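PDB 6HPN: antigen, P35, which is an outer surface protein, probably a lipoprotein, of a Lyme disease spirochaete, orthologous to BBA64, with no established activity but possibly a role in pathogenesis. Local coordinates for residues A[15-20]-A[148-153]; A[117-122]-A[200-205]; A[171-176]-A[195-200]; A[180-183]-A[188-191]. All blocks are in the same frame, centred on the assembly; numbering follows the deposited sequence.

Interaction 1: residues A[15-20]-A[148-153]; sequences DPEAKE and NLKTLY
Glu-17 and Lys-150 reach for each other from two helices, their side chains meeting at about a right angle. Only their ends touch: Glu-17 OE2 lies 3.5 Å from Lys-150 NZ, a long salt bridge with no hydrogen bond. Both chains are extended, as such a span needs. Glu-17 swings CG anti to its own N (chi1 179°), which carries the carboxylate from a CB set obliquely to the partner helix over to the lysine. Long, charged side chains suit this exposed place, where so long a bridge is probably weak. The stronger polar partner of Glu-17 is Lys-146, which bridges OE1 and also pairs with OD2 of Asp-15.

Asp-15 shapes the start of its helix. Its OD1 accepts from Ala-18 N at 3.0 Å in a nearly straight bond (171°), so the short acid does the work of an N-cap while OD2 pairs with Lys-146. Beside the charges, Leu-149 points toward helix 16-40, its side chain loosely near the small Ala-18 and, further along, on Ile-25, while Tyr-153 makes a cation-pi contact with Arg-28. A polar outer side next to a leucine-isoleucine seam is the usual pattern of amphipathic helices in an all-helical fold, here joining the capped start of helix 16-40 to helix 146-179.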
loop_
_atom_site.group_PDB
_atom_site.type_symbol
_atom_site.label_atom_id
_atom_site.label_comp_id
_atom_site.label_asym_id
_atom_site.label_seq_id
_atom_site.Cartn_x
_atom_site.Cartn_y
_atom_site.Cartn_z
ATOM N N ASP A 15 18.028 26.829 12.430
ATOM C CA ASP A 15 19.402 26.283 12.628
ATOM C C ASP A 15 19.640 25.122 11.658
ATOM O O ASP A 15 18.740 24.714 10.941
ATOM C CB ASP A 15 19.646 25.961 14.101
ATOM C CG ASP A 15 19.075 24.649 14.604
ATOM O OD1 ASP A 15 18.460 23.906 13.816
ATOM O OD2 ASP A 15 19.260 24.377 15.802
ATOM N N PRO A 16 20.871 24.578 11.554
ATOM C CA PRO A 16 21.160 23.481 10.629
ATOM C C PRO A 16 20.403 22.154 10.825
ATOM O O PRO A 16 20.081 21.502 9.844
ATOM C CB PRO A 16 22.662 23.224 10.852
ATOM C CG PRO A 16 23.196 24.544 11.369
ATOM C CD PRO A 16 22.075 25.086 12.231
ATOM N N GLU A 17 20.166 21.737 12.071
ATOM C CA GLU A 17 19.376 20.523 12.375
ATOM C C GLU A 17 17.986 20.714 11.748
ATOM O O GLU A 17 17.572 19.819 10.997
ATOM C CB GLU A 17 19.332 20.274 13.876
ATOM C CG GLU A 17 18.518 19.052 14.297
ATOM C CD GLU A 17 18.433 18.770 15.807
ATOM O OE1 GLU A 17 18.540 19.725 16.648
ATOM O OE2 GLU A 17 18.234 17.586 16.169
ATOM N N ALA A 18 17.318 21.845 12.012
ATOM C CA ALA A 18 15.939 22.119 11.547
ATOM C C ALA A 18 15.947 22.165 10.019
ATOM O O ALA A 18 15.097 21.520 9.399
ATOM C CB ALA A 18 15.398 23.398 12.130
ATOM N N LYS A 19 16.918 22.849 9.426
ATOM C CA LYS A 19 17.068 22.920 7.950
ATOM C C LYS A 19 17.133 21.528 7.287
ATOM O O LYS A 19 16.346 21.309 6.348
ATOM C CB LYS A 19 18.307 23.732 7.596
ATOM C CG LYS A 19 18.080 25.222 7.351
ATOM C CD LYS A 19 19.165 25.829 6.465
ATOM C CE LYS A 19 19.355 25.032 5.185
ATOM N NZ LYS A 19 20.619 25.376 4.497
ATOM N N GLU A 20 18.071 20.648 7.659
ATOM C CA GLU A 20 18.263 19.341 6.969
ATOM C C GLU A 20 16.949 18.557 7.103
ATOM O O GLU A 20 16.418 17.945 6.147
ATOM C CB GLU A 20 19.432 18.560 7.582
ATOM C CG GLU A 20 19.512 17.107 7.135
ATOM C CD GLU A 20 20.776 16.385 7.556
ATOM O OE1 GLU A 20 21.842 16.991 7.438
ATOM O OE2 GLU A 20 20.698 15.228 8.020
ATOM N N ASN A 148 8.313 17.726 16.665
ATOM C CA ASN A 148 7.217 17.569 15.673
ATOM C C ASN A 148 7.838 17.325 14.296
ATOM O O ASN A 148 7.330 16.475 13.569
ATOM C CB ASN A 148 6.244 18.748 15.717
ATOM C CG ASN A 148 5.395 18.752 16.969
ATOM O OD1 ASN A 148 5.243 17.725 17.654
ATOM N ND2 ASN A 148 4.875 19.918 17.287
ATOM N N LEU A 149 8.932 17.996 13.976
ATOM C CA LEU A 149 9.640 17.753 12.694
ATOM C C LEU A 149 10.179 16.322 12.677
ATOM O O LEU A 149 10.084 15.677 11.632
ATOM C CB LEU A 149 10.752 18.794 12.505
ATOM C CG LEU A 149 10.285 20.172 12.024
ATOM C CD1 LEU A 149 11.377 21.221 12.189
ATOM C CD2 LEU A 149 9.816 20.116 10.555
ATOM N N LYS A 150 10.694 15.822 13.796
ATOM C CA LYS A 150 11.260 14.445 13.880
ATOM C C LYS A 150 10.142 13.406 13.737
ATOM O O LYS A 150 10.373 12.349 13.107
ATOM C CB LYS A 150 12.053 14.278 15.170
ATOM C CG LYS A 150 13.355 15.064 15.170
ATOM C CD LYS A 150 14.156 14.932 16.423
ATOM C CE LYS A 150 15.628 15.182 16.176
ATOM N NZ LYS A 150 16.448 14.793 17.351
ATOM N N THR A 151 8.954 13.698 14.273
ATOM C CA THR A 151 7.818 12.759 14.169
ATOM C C THR A 151 7.478 12.608 12.689
ATOM O O THR A 151 7.339 11.460 12.242
ATOM C CB THR A 151 6.612 13.208 14.988
ATOM O OG1 THR A 151 6.984 13.353 16.353
ATOM C CG2 THR A 151 5.484 12.210 14.870
ATOM N N LEU A 152 7.373 13.725 11.966
ATOM C CA LEU A 152 7.141 13.731 10.502
ATOM C C LEU A 152 8.226 12.900 9.779
ATOM O O LEU A 152 7.883 12.029 8.939
ATOM C CB LEU A 152 7.140 15.192 10.034
ATOM C CG LEU A 152 5.955 16.045 10.509
ATOM C CD1 LEU A 152 5.979 17.430 9.864
ATOM C CD2 LEU A 152 4.613 15.351 10.241
ATOM N N TYR A 153 9.495 13.172 10.074
ATOM C CA TYR A 153 10.652 12.550 9.394
ATOM C C TYR A 153 10.603 11.038 9.635
ATOM O O TYR A 153 10.501 10.297 8.679
ATOM C CB TYR A 153 11.948 13.196 9.885
ATOM C CG TYR A 153 13.187 12.501 9.394
ATOM C CD1 TYR A 153 13.757 12.806 8.163
ATOM C CD2 TYR A 153 13.782 11.520 10.167
ATOM C CE1 TYR A 153 14.884 12.136 7.707
ATOM C CE2 TYR A 153 14.923 10.864 9.746
ATOM C CZ TYR A 153 15.452 11.162 8.508
ATOM O OH TYR A 153 16.547 10.475 8.123
#

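Interaction 2: residues A[117-122]-A[200-205]; sequences INRGFS and KAQFAD
The guanidinium of Arg-119, lying beside the amide of Gln-202, is gripped at two nitrogens: NH1 has a hydrogen bond to OD1 of Asn-198, and NH2 forms a salt bridge with Asp-169. These two acceptors fix the rotation of the group. Gln-202 then comes over one of its faces, NE2 sitting 3.1 Å above the plane and displaced from the centre of the group toward NH1, with the amide and guanidinium planes 45° apart. The 3.2 Å between Arg-119 NH1 and Gln-202 NE2 separates two donors and is no hydrogen bond; NE2 turns instead to a weak bond with the carbonyl of Lys-197. Arginine suits the place because its long extended chain, with CG anti to N (chi1 -170°), carries a several-handed donor from one helix to the acceptors beyond.

Next to this polar patch Phe-203 supplies the apolar filling. Its ring lies obliquely against the neighbouring helix, CD1 at 4.0 Å from Asn-118 CB and CE1 at 4.3 Å from Arg-119 CB, and is covered further by Glu-114 and Thr-115.

The 117-122 helix widens here into a pi-type turn. The carbonyl O of Ile-117 takes a weak bond from Ser-122 N, and the hydroxyl Ser-122 OG adds a 2.7 Å bond to that O on an in-plane lone pair, which may make up for the weak backbone bond. The axes of the two segments approach to 10.1 Å and cross at 41°: a pi-bulged helix packed obliquely on the first turns of helix 200-221, in an all-alpha bundle.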
loop_
_atom_site.group_PDB
_atom_site.type_symbol
_atom_site.label_atom_id
_atom_site.label_comp_id
_atom_site.label_asym_id
_atom_site.label_seq_id
_atom_site.Cartn_x
_atom_site.Cartn_y
_atom_site.Cartn_z
ATOM N N ILE A 117 -6.159 -4.969 -0.238
ATOM C CA ILE A 117 -6.760 -3.623 0.022
ATOM C C ILE A 117 -6.358 -3.129 1.410
ATOM O O ILE A 117 -5.890 -1.997 1.521
ATOM C CB ILE A 117 -8.288 -3.666 -0.128
ATOM C CG1 ILE A 117 -8.724 -4.311 -1.453
ATOM C CG2 ILE A 117 -8.870 -2.271 0.065
ATOM C CD1 ILE A 117 -8.375 -3.520 -2.684
ATOM N N ASN A 118 -6.527 -3.970 2.423
ATOM C CA ASN A 118 -6.211 -3.600 3.825
ATOM C C ASN A 118 -4.699 -3.654 4.057
ATOM O O ASN A 118 -4.277 -3.050 5.009
ATOM C CB ASN A 118 -7.064 -4.399 4.812
ATOM C CG ASN A 118 -8.534 -4.100 4.584
ATOM O OD1 ASN A 118 -9.297 -4.921 4.092
ATOM N ND2 ASN A 118 -8.921 -2.867 4.827
ATOM N N ARG A 119 -3.891 -4.285 3.205
ATOM C CA ARG A 119 -2.417 -4.244 3.393
ATOM C C ARG A 119 -1.761 -3.370 2.313
ATOM O O ARG A 119 -1.563 -2.169 2.567
ATOM C CB ARG A 119 -1.819 -5.648 3.484
ATOM C CG ARG A 119 -0.357 -5.650 3.909
ATOM C CD ARG A 119 0.019 -6.942 4.603
ATOM N NE ARG A 119 1.430 -7.049 4.974
ATOM C CZ ARG A 119 2.148 -8.183 4.998
ATOM N NH1 ARG A 119 1.617 -9.342 4.623
ATOM N NH2 ARG A 119 3.408 -8.138 5.407
ATOM N N GLY A 120 -1.403 -3.930 1.162
ATOM C CA GLY A 120 -0.670 -3.188 0.113
ATOM C C GLY A 120 -1.274 -1.813 -0.126
ATOM O O GLY A 120 -0.596 -0.802 0.095
ATOM N N PHE A 121 -2.541 -1.758 -0.513
ATOM C CA PHE A 121 -3.208 -0.496 -0.911
ATOM C C PHE A 121 -3.117 0.516 0.232
ATOM O O PHE A 121 -2.711 1.666 -0.039
ATOM C CB PHE A 121 -4.654 -0.777 -1.291
ATOM C CG PHE A 121 -5.477 0.462 -1.476
ATOM C CD1 PHE A 121 -5.413 1.176 -2.661
ATOM C CD2 PHE A 121 -6.301 0.915 -0.464
ATOM C CE1 PHE A 121 -6.173 2.319 -2.835
ATOM C CE2 PHE A 121 -7.046 2.069 -0.635
ATOM C CZ PHE A 121 -6.977 2.774 -1.817
ATOM N N SER A 122 -3.486 0.105 1.449
ATOM C CA SER A 122 -3.629 0.977 2.644
ATOM C C SER A 122 -2.281 1.576 3.018
ATOM O O SER A 122 -2.234 2.768 3.354
ATOM C CB SER A 122 -4.188 0.243 3.832
ATOM O OG SER A 122 -5.444 -0.320 3.524
ATOM N N LYS A 200 -5.005 -11.600 11.248
ATOM C CA LYS A 200 -6.006 -10.573 11.651
ATOM C C LYS A 200 -5.370 -9.605 12.656
ATOM O O LYS A 200 -5.688 -8.408 12.614
ATOM C CB LYS A 200 -7.237 -11.233 12.284
ATOM C CG LYS A 200 -8.035 -12.152 11.370
ATOM C CD LYS A 200 -8.735 -13.253 12.146
ATOM C CE LYS A 200 -9.959 -12.782 12.907
ATOM N NZ LYS A 200 -11.206 -13.145 12.190
ATOM N N ALA A 201 -4.528 -10.107 13.552
ATOM C CA ALA A 201 -3.698 -9.268 14.448
ATOM C C ALA A 201 -2.878 -8.280 13.598
ATOM O O ALA A 201 -2.886 -7.080 13.894
ATOM C CB ALA A 201 -2.809 -10.147 15.320
ATOM N N GLN A 202 -2.182 -8.778 12.580
ATOM C CA GLN A 202 -1.307 -7.952 11.709
ATOM C C GLN A 202 -2.143 -6.855 11.046
ATOM O O GLN A 202 -1.681 -5.704 11.045
ATOM C CB GLN A 202 -0.605 -8.817 10.660
ATOM C CG GLN A 202 -0.206 -8.026 9.420
ATOM C CD GLN A 202 0.902 -8.709 8.666
ATOM O OE1 GLN A 202 2.058 -8.625 9.048
ATOM N NE2 GLN A 202 0.546 -9.402 7.604
ATOM N N PHE A 203 -3.314 -7.210 10.518
ATOM C CA PHE A 203 -4.267 -6.276 9.863
ATOM C C PHE A 203 -4.702 -5.145 10.816
ATOM O O PHE A 203 -4.859 -3.972 10.387
ATOM C CB PHE A 203 -5.503 -7.022 9.365
ATOM C CG PHE A 203 -5.306 -7.779 8.084
ATOM C CD1 PHE A 203 -4.932 -7.110 6.926
ATOM C CD2 PHE A 203 -5.534 -9.150 8.020
ATOM C CE1 PHE A 203 -4.773 -7.800 5.734
ATOM C CE2 PHE A 203 -5.363 -9.834 6.827
ATOM C CZ PHE A 203 -4.974 -9.160 5.687
ATOM N N ALA A 204 -4.925 -5.479 12.076
ATOM C CA ALA A 204 -5.287 -4.494 13.115
ATOM C C ALA A 204 -4.068 -3.616 13.397
ATOM O O ALA A 204 -4.239 -2.389 13.517
ATOM C CB ALA A 204 -5.805 -5.176 14.365
ATOM N N ASP A 205 -2.876 -4.194 13.469
ATOM C CA ASP A 205 -1.663 -3.394 13.805
ATOM C C ASP A 205 -1.421 -2.370 12.689
ATOM O O ASP A 205 -1.065 -1.220 13.001
ATOM C CB ASP A 205 -0.425 -4.264 14.017
ATOM C CG ASP A 205 -0.469 -5.100 15.281
ATOM O OD1 ASP A 205 -1.409 -4.936 16.072
ATOM O OD2 ASP A 205 0.429 -5.927 15.443
#

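Interaction 3: residues A[171-176]-A[195-200]; sequences DDIIKE and ELKNSK
The flat carboxylate of Glu-176 meets the ammonium of Lys-197 through OE1, which offers the lone pair syn to OE2. Lys-197 NZ donates to Glu-176 OE1 at 2.7 Å, a hydrogen bond within a salt bridge, and the two side chains approach head-on from their helices. The second flat group, the carboxylate of Asp-172, is turned to another partner: its OD2 lies 5.8 Å from Lys-197 NZ and pairs with Lys-168, so Asp-172 touches the lysine through CB alone, 3.8 Å from CE.

Lys-197 plays two parts. Its methylenes run antiparallel alongside Ile-173, where Lys-197 CD lies against Ile-173 CG1 and 3.8 Å from Ile-173 CD1. Beyond them the chain bends at its last torsion (chi4 78°), which turns NZ out of the apolar seam toward Glu-176. A lysine suits this edge because its long stem can pack like a hydrocarbon while its tip stays polar; Ile-173 suits the inner side, where it also rests on Ile-98 of helix 89-102.

Asn-193, one turn before Lys-197, ties the pair together: its OD1 accepts from Lys-197 NZ and its ND2 donates to Glu-176 OE1. OE1 and NZ each therefore have a second, neutral partner, which would be expected to stabilise the ionised forms and to hold the end of helix 187-197, just before Asn-198 departs from helical geometry, against helix 146-179.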
loop_
_atom_site.group_PDB
_atom_site.type_symbol
_atom_site.label_atom_id
_atom_site.label_comp_id
_atom_site.label_asym_id
_atom_site.label_seq_id
_atom_site.Cartn_x
_atom_site.Cartn_y
_atom_site.Cartn_z
ATOM N N ASP A 171 7.258 -11.478 -2.040
ATOM C CA ASP A 171 8.366 -12.224 -2.691
ATOM C C ASP A 171 8.387 -13.669 -2.154
ATOM O O ASP A 171 8.673 -14.564 -2.946
ATOM C CB ASP A 171 9.704 -11.496 -2.532
ATOM C CG ASP A 171 9.860 -10.250 -3.393
ATOM O OD1 ASP A 171 9.151 -10.113 -4.417
ATOM O OD2 ASP A 171 10.686 -9.419 -3.019
ATOM N N ASP A 172 8.071 -13.893 -0.872
ATOM C CA ASP A 172 8.194 -15.223 -0.215
ATOM C C ASP A 172 7.107 -16.153 -0.755
ATOM O O ASP A 172 7.428 -17.310 -1.113
ATOM C CB ASP A 172 8.126 -15.111 1.309
ATOM C CG ASP A 172 9.395 -14.528 1.907
ATOM O OD1 ASP A 172 10.353 -14.408 1.165
ATOM O OD2 ASP A 172 9.415 -14.204 3.113
ATOM N N ILE A 173 5.871 -15.661 -0.769
ATOM C CA ILE A 173 4.699 -16.336 -1.387
ATOM C C ILE A 173 5.121 -16.788 -2.788
ATOM O O ILE A 173 4.896 -17.946 -3.125
ATOM C CB ILE A 173 3.479 -15.385 -1.405
ATOM C CG1 ILE A 173 2.836 -15.249 -0.024
ATOM C CG2 ILE A 173 2.446 -15.823 -2.415
ATOM C CD1 ILE A 173 1.856 -14.062 0.134
ATOM N N ILE A 174 5.730 -15.903 -3.568
ATOM C CA ILE A 174 6.143 -16.202 -4.969
ATOM C C ILE A 174 7.244 -17.276 -4.964
ATOM O O ILE A 174 7.097 -18.264 -5.705
ATOM C CB ILE A 174 6.570 -14.904 -5.689
ATOM C CG1 ILE A 174 5.354 -14.008 -5.934
ATOM C CG2 ILE A 174 7.308 -15.185 -6.989
ATOM C CD1 ILE A 174 5.687 -12.656 -6.505
ATOM N N LYS A 175 8.307 -17.067 -4.183
ATOM C CA LYS A 175 9.452 -18.000 -4.086
ATOM C C LYS A 175 8.919 -19.374 -3.687
ATOM O O LYS A 175 9.265 -20.336 -4.378
ATOM C CB LYS A 175 10.504 -17.504 -3.094
ATOM C CG LYS A 175 11.722 -16.856 -3.741
ATOM C CD LYS A 175 12.221 -15.545 -3.101
ATOM C CE LYS A 175 12.706 -14.543 -4.140
ATOM N NZ LYS A 175 12.963 -13.199 -3.565
ATOM N N GLU A 176 8.078 -19.433 -2.651
ATOM C CA GLU A 176 7.603 -20.695 -2.030
ATOM C C GLU A 176 6.665 -21.419 -2.999
ATOM O O GLU A 176 6.778 -22.672 -3.105
ATOM C CB GLU A 176 6.944 -20.418 -0.678
ATOM C CG GLU A 176 7.950 -19.991 0.370
ATOM C CD GLU A 176 7.393 -19.213 1.546
ATOM O OE1 GLU A 176 6.160 -19.205 1.728
ATOM O OE2 GLU A 176 8.201 -18.615 2.279
ATOM N N GLU A 195 -2.537 -17.007 4.745
ATOM C CA GLU A 195 -3.190 -16.587 6.019
ATOM C C GLU A 195 -2.154 -16.388 7.133
ATOM O O GLU A 195 -2.316 -15.441 7.913
ATOM C CB GLU A 195 -4.241 -17.591 6.472
ATOM C CG GLU A 195 -5.065 -17.085 7.638
ATOM C CD GLU A 195 -6.411 -17.771 7.767
ATOM O OE1 GLU A 195 -6.532 -18.892 7.283
ATOM O OE2 GLU A 195 -7.341 -17.172 8.320
ATOM N N LEU A 196 -1.131 -17.240 7.209
ATOM C CA LEU A 196 -0.061 -17.126 8.242
ATOM C C LEU A 196 0.652 -15.790 8.065
ATOM O O LEU A 196 0.932 -15.157 9.071
ATOM C CB LEU A 196 0.927 -18.296 8.140
ATOM C CG LEU A 196 0.435 -19.623 8.722
ATOM C CD1 LEU A 196 1.482 -20.720 8.537
ATOM C CD2 LEU A 196 0.048 -19.490 10.196
ATOM N N LYS A 197 0.905 -15.391 6.814
ATOM C CA LYS A 197 1.638 -14.146 6.458
ATOM C C LYS A 197 0.754 -12.904 6.662
ATOM O O LYS A 197 1.339 -11.807 6.762
ATOM C CB LYS A 197 2.097 -14.215 5.000
ATOM C CG LYS A 197 3.349 -15.038 4.757
ATOM C CD LYS A 197 3.647 -15.210 3.297
ATOM C CE LYS A 197 4.905 -16.003 3.031
ATOM N NZ LYS A 197 4.668 -17.452 3.216
ATOM N N ASN A 198 -0.581 -13.074 6.693
ATOM C CA ASN A 198 -1.585 -11.980 6.730
ATOM C C ASN A 198 -2.603 -12.282 7.833
ATOM O O ASN A 198 -3.802 -12.421 7.538
ATOM C CB ASN A 198 -2.249 -11.795 5.362
ATOM C CG ASN A 198 -1.272 -11.411 4.268
ATOM O OD1 ASN A 198 -0.973 -10.240 4.122
ATOM N ND2 ASN A 198 -0.769 -12.365 3.489
ATOM N N SER A 199 -2.144 -12.382 9.077
ATOM C CA SER A 199 -3.024 -12.612 10.252
ATOM C C SER A 199 -3.919 -11.384 10.501
ATOM O O SER A 199 -3.611 -10.267 9.982
ATOM C CB SER A 199 -2.212 -12.979 11.461
ATOM O OG SER A 199 -1.411 -11.890 11.895
ATOM N N LYS A 200 -5.005 -11.600 11.248
ATOM C CA LYS A 200 -6.006 -10.573 11.651
ATOM C C LYS A 200 -5.370 -9.605 12.656
ATOM O O LYS A 200 -5.688 -8.408 12.614
ATOM C CB LYS A 200 -7.237 -11.233 12.284
ATOM C CG LYS A 200 -8.035 -12.152 11.370
ATOM C CD LYS A 200 -8.735 -13.253 12.146
ATOM C CE LYS A 200 -9.959 -12.782 12.907
ATOM N NZ LYS A 200 -11.206 -13.145 12.190
#

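Interaction 4: residues A[180-183]-A[188-191]; sequences NPEL and SKLH
Leu-183 meets Leu-190 and the backbone of Lys-189 across a tight helix-to-helix turn, where the short helix 181-185 gives way to helix 187-197 within an all-helical fold. The leucine side chains approach loosely, Leu-183 CB lying 4.4 Å from Leu-190 CD1, and the carbonyl O of Leu-183 rests against Leu-190 CB at 3.7 Å. The CD2 methyl of Leu-183 packs 3.6 Å from Lys-189 O. Leucine fits both places because they are buried: Leu-183 continues onto Glu-176, and Leu-190 onto Ile-98, Leu-102 and Tyr-177.

On the solvent side Lys-189 folds back over helix 181-185. Bends at chi2 and chi3 bring its CE to 3.7 Å from Glu-182 CG, the two chains crossing at about a right angle. Any attraction between the charges is probably weak, since Glu-182 OE1 and Lys-189 NZ stand 4.9 Å apart.

Asn-180 is the N-cap of helix 181-185, itself weakly bonded. Its CG is anti to the backbone N (chi1 -175°), which brings the amide oxygen over the first turn of the helix, where Asn-180 OD1 accepts from Glu-182 N at 2.6 Å.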
loop_
_atom_site.group_PDB
_atom_site.type_symbol
_atom_site.label_atom_id
_atom_site.label_comp_id
_atom_site.label_asym_id
_atom_site.label_seq_id
_atom_site.Cartn_x
_atom_site.Cartn_y
_atom_site.Cartn_z
ATOM N N ASN A 180 7.577 -25.200 -4.524
ATOM C CA ASN A 180 6.822 -26.292 -3.852
ATOM C C ASN A 180 5.536 -26.645 -4.593
ATOM O O ASN A 180 4.501 -26.009 -4.418
ATOM C CB ASN A 180 6.533 -25.975 -2.393
ATOM C CG ASN A 180 5.871 -27.164 -1.731
ATOM O OD1 ASN A 180 5.056 -27.850 -2.343
ATOM N ND2 ASN A 180 6.216 -27.435 -0.493
ATOM N N PRO A 181 5.566 -27.741 -5.384
ATOM C CA PRO A 181 4.397 -28.234 -6.112
ATOM C C PRO A 181 3.101 -28.378 -5.309
ATOM O O PRO A 181 2.047 -28.304 -5.926
ATOM C CB PRO A 181 4.835 -29.638 -6.524
ATOM C CG PRO A 181 6.317 -29.503 -6.739
ATOM C CD PRO A 181 6.771 -28.542 -5.666
ATOM N N GLU A 182 3.203 -28.641 -4.004
ATOM C CA GLU A 182 2.026 -28.824 -3.118
ATOM C C GLU A 182 1.238 -27.512 -3.069
ATOM O O GLU A 182 -0.011 -27.577 -3.112
ATOM C CB GLU A 182 2.426 -29.251 -1.710
ATOM C CG GLU A 182 1.223 -29.549 -0.826
ATOM C CD GLU A 182 1.051 -31.001 -0.415
ATOM O OE1 GLU A 182 2.072 -31.602 -0.050
ATOM O OE2 GLU A 182 -0.101 -31.518 -0.453
ATOM N N LEU A 183 1.930 -26.366 -3.011
ATOM C CA LEU A 183 1.259 -25.040 -2.974
ATOM C C LEU A 183 0.573 -24.783 -4.327
ATOM O O LEU A 183 -0.398 -24.007 -4.355
ATOM C CB LEU A 183 2.266 -23.948 -2.591
ATOM C CG LEU A 183 2.800 -24.021 -1.153
ATOM C CD1 LEU A 183 3.932 -23.030 -0.933
ATOM C CD2 LEU A 183 1.695 -23.795 -0.119
ATOM N N SER A 188 -5.916 -25.655 -0.384
ATOM C CA SER A 188 -6.132 -25.382 1.053
ATOM C C SER A 188 -4.782 -25.174 1.757
ATOM O O SER A 188 -4.745 -24.548 2.840
ATOM C CB SER A 188 -6.982 -26.477 1.647
ATOM O OG SER A 188 -6.306 -27.127 2.694
ATOM N N LYS A 189 -3.687 -25.627 1.155
ATOM C CA LYS A 189 -2.325 -25.420 1.714
ATOM C C LYS A 189 -1.828 -24.022 1.321
ATOM O O LYS A 189 -1.100 -23.392 2.107
ATOM C CB LYS A 189 -1.411 -26.527 1.197
ATOM C CG LYS A 189 -0.631 -27.278 2.268
ATOM C CD LYS A 189 0.796 -26.762 2.464
ATOM C CE LYS A 189 1.836 -27.870 2.430
ATOM N NZ LYS A 189 3.190 -27.338 2.156
ATOM N N LEU A 190 -2.208 -23.562 0.133
ATOM C CA LEU A 190 -1.858 -22.221 -0.383
ATOM C C LEU A 190 -2.565 -21.206 0.501
ATOM O O LEU A 190 -1.959 -20.200 0.866
ATOM C CB LEU A 190 -2.310 -22.087 -1.842
ATOM C CG LEU A 190 -1.951 -20.766 -2.539
ATOM C CD1 LEU A 190 -0.452 -20.482 -2.503
ATOM C CD2 LEU A 190 -2.456 -20.757 -3.977
ATOM N N HIS A 191 -3.819 -21.488 0.825
ATOM C CA HIS A 191 -4.654 -20.613 1.675
ATOM C C HIS A 191 -3.943 -20.415 3.012
ATOM O O HIS A 191 -3.693 -19.257 3.384
ATOM C CB HIS A 191 -6.045 -21.215 1.825
ATOM C CG HIS A 191 -6.808 -20.606 2.943
ATOM N ND1 HIS A 191 -7.629 -19.505 2.756
ATOM C CD2 HIS A 191 -6.851 -20.913 4.258
ATOM C CE1 HIS A 191 -8.165 -19.169 3.910
ATOM N NE2 HIS A 191 -7.700 -20.016 4.849
#

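How the interactions relate
From the N terminus, the chain leaves 15-20 on helix 16-40 and passes 117-122 on helix 106-135 before interaction 1 closes at 148-153. Interaction 2 therefore crosses interaction 1, and closes only at 200-205. Within its span interaction 3 joins 171-176 to 195-200, and interaction 4 closes the smallest loop, inside interaction 3. Interactions 2 and 3 touch where Phe-203 packs on Asn-198, and share Lys-200. Interactions 3 and 4 meet where Leu-183 CD1 packs on the carbonyl of Glu-176. Interactions 1 and 4, with centres about 48 Å apart, mark opposite ends of the helical bundle, and helix 146-179 spans much of the distance between them.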